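Local structure of CELL WALL surface anchor family protein (Streptococcus pneumoniae, 2WW8) at residues G59-N71 / Q80-I94. The protein forms the adhesin of the pneumococcal pilus, a multidomain surface protein that probably recognises host cells through an integrin-like domain. Residues are numbered along the deposited sequence; the frame is centred on the assembly and turned at random.
Sequences GALLGDAVFELKN and QRTEAQTGEAIFSNI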
# COMPACT_ATOMS: atom_id res chain seq x y z
N GLY A 59 -35.91 -26.47 34.71
CA GLY A 59 -34.73 -25.64 34.53
C GLY A 59 -34.95 -24.14 34.45
O GLY A 59 -34.12 -23.44 33.85
N ALA A 60 -36.03 -23.63 35.03
CA ALA A 60 -36.25 -22.18 35.09
C ALA A 60 -35.23 -21.45 35.96
O ALA A 60 -34.65 -22.02 36.89
CB ALA A 60 -37.68 -21.85 35.53
N LEU A 61 -34.99 -20.18 35.65
CA LEU A 61 -33.95 -19.39 36.32
C LEU A 61 -34.44 -18.84 37.65
O LEU A 61 -35.58 -18.39 37.74
CB LEU A 61 -33.48 -18.24 35.43
CG LEU A 61 -32.43 -18.69 34.41
CD1 LEU A 61 -32.71 -18.13 33.01
CD2 LEU A 61 -31.02 -18.36 34.89
N LEU A 62 -33.57 -18.88 38.66
CA LEU A 62 -33.89 -18.52 40.05
C LEU A 62 -33.30 -17.16 40.48
O LEU A 62 -32.11 -16.89 40.27
CB LEU A 62 -33.30 -19.58 41.00
CG LEU A 62 -33.98 -20.84 41.53
CD1 LEU A 62 -34.94 -21.45 40.53
CD2 LEU A 62 -32.91 -21.83 41.97
N GLY A 63 -34.14 -16.33 41.10
CA GLY A 63 -33.70 -15.03 41.61
C GLY A 63 -33.30 -15.06 43.08
O GLY A 63 -33.52 -16.05 43.78
N ASP A 64 -32.69 -13.97 43.54
CA ASP A 64 -32.53 -13.69 44.97
C ASP A 64 -31.51 -14.53 45.78
O ASP A 64 -31.44 -14.39 47.00
CB ASP A 64 -33.91 -13.65 45.68
CG ASP A 64 -34.90 -12.66 45.04
OD1 ASP A 64 -34.49 -11.85 44.19
OD2 ASP A 64 -36.11 -12.67 45.39
N ALA A 65 -30.73 -15.37 45.11
CA ALA A 65 -29.60 -16.07 45.77
C ALA A 65 -28.46 -15.13 46.19
O ALA A 65 -28.30 -14.04 45.62
CB ALA A 65 -29.08 -17.20 44.87
N VAL A 66 -27.68 -15.53 47.19
CA VAL A 66 -26.70 -14.63 47.81
C VAL A 66 -25.33 -15.31 47.97
O VAL A 66 -25.22 -16.33 48.67
CB VAL A 66 -27.24 -13.95 49.12
CG1 VAL A 66 -26.13 -13.51 50.08
CG2 VAL A 66 -28.14 -12.74 48.78
N PHE A 67 -24.31 -14.74 47.33
CA PHE A 67 -22.98 -15.34 47.30
C PHE A 67 -21.90 -14.53 47.97
O PHE A 67 -21.97 -13.30 48.04
CB PHE A 67 -22.54 -15.66 45.86
CG PHE A 67 -23.37 -16.74 45.21
CD1 PHE A 67 -23.03 -18.08 45.35
CD2 PHE A 67 -24.52 -16.40 44.50
CE1 PHE A 67 -23.81 -19.06 44.76
CE2 PHE A 67 -25.31 -17.37 43.90
CZ PHE A 67 -24.96 -18.70 44.04
N GLU A 68 -20.87 -15.23 48.44
CA GLU A 68 -19.71 -14.61 49.06
C GLU A 68 -18.37 -15.02 48.49
O GLU A 68 -18.07 -16.21 48.37
CB GLU A 68 -19.74 -14.80 50.58
CG GLU A 68 -20.97 -14.09 51.13
CD GLU A 68 -20.95 -13.82 52.63
OE1 GLU A 68 -20.08 -14.37 53.34
OE2 GLU A 68 -21.83 -13.03 53.05
N LEU A 69 -17.57 -14.01 48.16
CA LEU A 69 -16.22 -14.24 47.67
C LEU A 69 -15.20 -13.68 48.66
O LEU A 69 -15.15 -12.47 48.94
CB LEU A 69 -16.03 -13.62 46.28
CG LEU A 69 -14.72 -13.93 45.56
CD1 LEU A 69 -14.60 -15.41 45.17
CD2 LEU A 69 -14.55 -12.98 44.36
N LYS A 70 -14.38 -14.58 49.20
CA LYS A 70 -13.43 -14.14 50.20
C LYS A 70 -12.00 -14.54 49.83
O LYS A 70 -11.71 -15.69 49.47
CB LYS A 70 -13.84 -14.47 51.66
CG LYS A 70 -13.49 -15.86 52.18
CD LYS A 70 -13.13 -15.84 53.67
CE LYS A 70 -13.01 -17.26 54.23
NZ LYS A 70 -14.25 -17.66 54.97
N ASN A 71 -11.15 -13.53 49.93
CA ASN A 71 -9.74 -13.68 49.67
C ASN A 71 -9.02 -14.54 50.71
O ASN A 71 -8.93 -14.16 51.88
CB ASN A 71 -9.11 -12.30 49.52
CG ASN A 71 -7.84 -12.35 48.73
OD1 ASN A 71 -6.85 -12.96 49.15
ND2 ASN A 71 -7.87 -11.74 47.55
N GLN A 80 -22.37 -10.80 46.79
CA GLN A 80 -23.17 -10.41 45.63
C GLN A 80 -24.47 -11.21 45.55
O GLN A 80 -24.54 -12.36 45.97
CB GLN A 80 -22.34 -10.59 44.34
CG GLN A 80 -22.82 -9.81 43.12
CD GLN A 80 -22.53 -8.31 43.20
OE1 GLN A 80 -21.48 -7.89 43.69
NE2 GLN A 80 -23.47 -7.50 42.72
N ARG A 81 -25.49 -10.60 44.95
CA ARG A 81 -26.86 -11.11 44.98
C ARG A 81 -27.37 -11.33 43.56
O ARG A 81 -27.27 -10.43 42.73
CB ARG A 81 -27.71 -10.09 45.76
CG ARG A 81 -29.21 -10.29 45.83
CD ARG A 81 -29.81 -9.42 46.93
NE ARG A 81 -31.27 -9.39 46.90
CZ ARG A 81 -32.09 -10.21 47.57
NH1 ARG A 81 -31.63 -11.17 48.36
NH2 ARG A 81 -33.41 -10.06 47.45
N THR A 82 -27.93 -12.50 43.26
CA THR A 82 -28.37 -12.75 41.88
C THR A 82 -29.37 -11.70 41.35
O THR A 82 -30.50 -11.60 41.83
CB THR A 82 -28.77 -14.22 41.57
OG1 THR A 82 -30.18 -14.41 41.72
CG2 THR A 82 -28.02 -15.22 42.44
N GLU A 83 -28.91 -10.93 40.37
CA GLU A 83 -29.62 -9.80 39.76
C GLU A 83 -30.95 -10.16 39.09
O GLU A 83 -31.15 -11.30 38.66
CB GLU A 83 -28.69 -9.01 38.83
CG GLU A 83 -27.85 -7.96 39.57
CD GLU A 83 -26.35 -8.06 39.27
OE1 GLU A 83 -25.94 -7.69 38.14
OE2 GLU A 83 -25.58 -8.48 40.17
N ALA A 84 -31.84 -9.17 39.02
CA ALA A 84 -33.27 -9.38 38.79
C ALA A 84 -33.69 -9.83 37.39
O ALA A 84 -34.33 -10.87 37.25
CB ALA A 84 -34.06 -8.14 39.22
N GLN A 85 -33.34 -9.06 36.36
CA GLN A 85 -33.69 -9.40 34.97
C GLN A 85 -32.93 -10.64 34.44
O GLN A 85 -33.54 -11.69 34.15
CB GLN A 85 -33.53 -8.19 34.03
CG GLN A 85 -34.20 -8.34 32.64
CD GLN A 85 -35.69 -8.69 32.71
OE1 GLN A 85 -36.07 -9.87 32.71
NE2 GLN A 85 -36.54 -7.67 32.79
N THR A 86 -31.61 -10.50 34.34
CA THR A 86 -30.68 -11.54 33.88
C THR A 86 -30.53 -12.84 34.72
O THR A 86 -29.98 -13.84 34.23
CB THR A 86 -29.28 -10.91 33.63
OG1 THR A 86 -28.64 -10.63 34.89
CG2 THR A 86 -29.37 -9.62 32.79
N GLY A 87 -31.01 -12.88 35.96
CA GLY A 87 -30.87 -14.09 36.78
C GLY A 87 -29.45 -14.52 37.12
O GLY A 87 -29.24 -15.68 37.50
N GLU A 88 -28.49 -13.60 37.01
CA GLU A 88 -27.06 -13.86 37.24
C GLU A 88 -26.52 -13.14 38.47
O GLU A 88 -26.89 -12.00 38.73
CB GLU A 88 -26.23 -13.33 36.05
CG GLU A 88 -26.28 -14.10 34.72
CD GLU A 88 -25.71 -13.30 33.54
OE1 GLU A 88 -25.28 -12.14 33.73
OE2 GLU A 88 -25.69 -13.83 32.41
N ALA A 89 -25.62 -13.78 39.21
CA ALA A 89 -24.83 -13.05 40.20
C ALA A 89 -23.38 -12.86 39.72
O ALA A 89 -22.67 -13.82 39.47
CB ALA A 89 -24.87 -13.73 41.56
N ILE A 90 -22.95 -11.60 39.62
CA ILE A 90 -21.71 -11.27 38.92
C ILE A 90 -20.70 -10.68 39.90
O ILE A 90 -20.99 -9.65 40.50
CB ILE A 90 -21.99 -10.21 37.82
CG1 ILE A 90 -23.19 -10.59 36.96
CG2 ILE A 90 -20.74 -9.95 36.98
CD1 ILE A 90 -23.90 -9.41 36.35
N PHE A 91 -19.54 -11.31 40.06
CA PHE A 91 -18.38 -10.69 40.69
C PHE A 91 -17.38 -10.09 39.67
O PHE A 91 -16.79 -10.82 38.87
CB PHE A 91 -17.64 -11.69 41.58
CG PHE A 91 -18.42 -12.16 42.77
CD1 PHE A 91 -18.26 -11.53 44.00
CD2 PHE A 91 -19.32 -13.21 42.67
CE1 PHE A 91 -18.98 -11.95 45.11
CE2 PHE A 91 -20.05 -13.65 43.77
CZ PHE A 91 -19.88 -13.01 45.00
N SER A 92 -17.17 -8.78 39.72
CA SER A 92 -16.28 -8.04 38.81
C SER A 92 -14.97 -7.65 39.49
O SER A 92 -14.82 -7.83 40.70
CB SER A 92 -16.97 -6.74 38.40
OG SER A 92 -18.16 -7.02 37.69
N ASN A 93 -14.00 -7.12 38.75
CA ASN A 93 -12.85 -6.49 39.38
C ASN A 93 -12.11 -7.25 40.48
O ASN A 93 -11.71 -6.71 41.51
CB ASN A 93 -13.27 -5.11 39.88
CG ASN A 93 -13.65 -4.22 38.74
OD1 ASN A 93 -14.67 -4.42 38.08
ND2 ASN A 93 -12.80 -3.24 38.46
N ILE A 94 -11.94 -8.55 40.23
CA ILE A 94 -11.35 -9.45 41.20
C ILE A 94 -9.84 -9.41 41.01
O ILE A 94 -9.32 -9.54 39.90
CB ILE A 94 -11.94 -10.87 41.10
CG1 ILE A 94 -13.47 -10.84 41.00
CG2 ILE A 94 -11.45 -11.74 42.25
CD1 ILE A 94 -14.09 -12.08 40.36
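Phe-67 and Phe-91 share one first torsion, chi1 -66°, with CG beside the backbone N; from strands 66-71 and 88-92 this brings the Phe-91 ring against the base of the Phe-67 side chain, Phe-91 CE2 lying 3.8 Å from Phe-67 CB. The Phe-67 carbonyl meets the edge of Phe-91, while CB of Gln-80 lies over one face, displaced toward the rim. Farther along, Leu-69 has CG anti to its backbone N and runs past Phe-91 in the opposite direction, with CB 3.6 Å from Phe-91 CE1; its CD2 continues to Ile-94 CG2. The Phe-67 ring receives Thr-82 CG2 at its edge, in plane, and Ala-89 CB obliquely at CD2.

Backbone bonds hold strands 66-71 and 77-81 in antiparallel register. Phe-67 and Gln-80 are a hydrogen-bonded pair, with Phe-67 N to Gln-80 O at 2.8 Å and nearly straight (173° at the hydrogen), and a reciprocal bond from Gln-80 N to Phe-67 O. Thr-82 N to Ala-65 O, also 2.8 Å, extends the pairing past the non-hydrogen-bonded pair Val-66 and Arg-81. Beside that last bond packing is tight, with Thr-82 CG2 3.3 Å from Ala-65 CB. On the other face, the extended Arg-81 chain crosses Val-66, whose CG2 meets the guanidinium edge. Asp-64 OD1 is 3.9 Å from Arg-81 NH2, a long salt bridge with the oxygen well out of the guanidinium plane, so the attraction is of charges alone.

Strand 88-94 pairs with strand 48-55 in a second sheet, and the axis of its 88-92 portion passes 8.6 Å from that of 66-71, the two running nearly parallel (19°). The hairpin of strands 66-71 and 77-81 in one sheet, with Phe-67 and Leu-69 packed on strand 88-94 of the other, is consistent with the two-sheet sandwich of a prealbumin-like (CNA_B) domain.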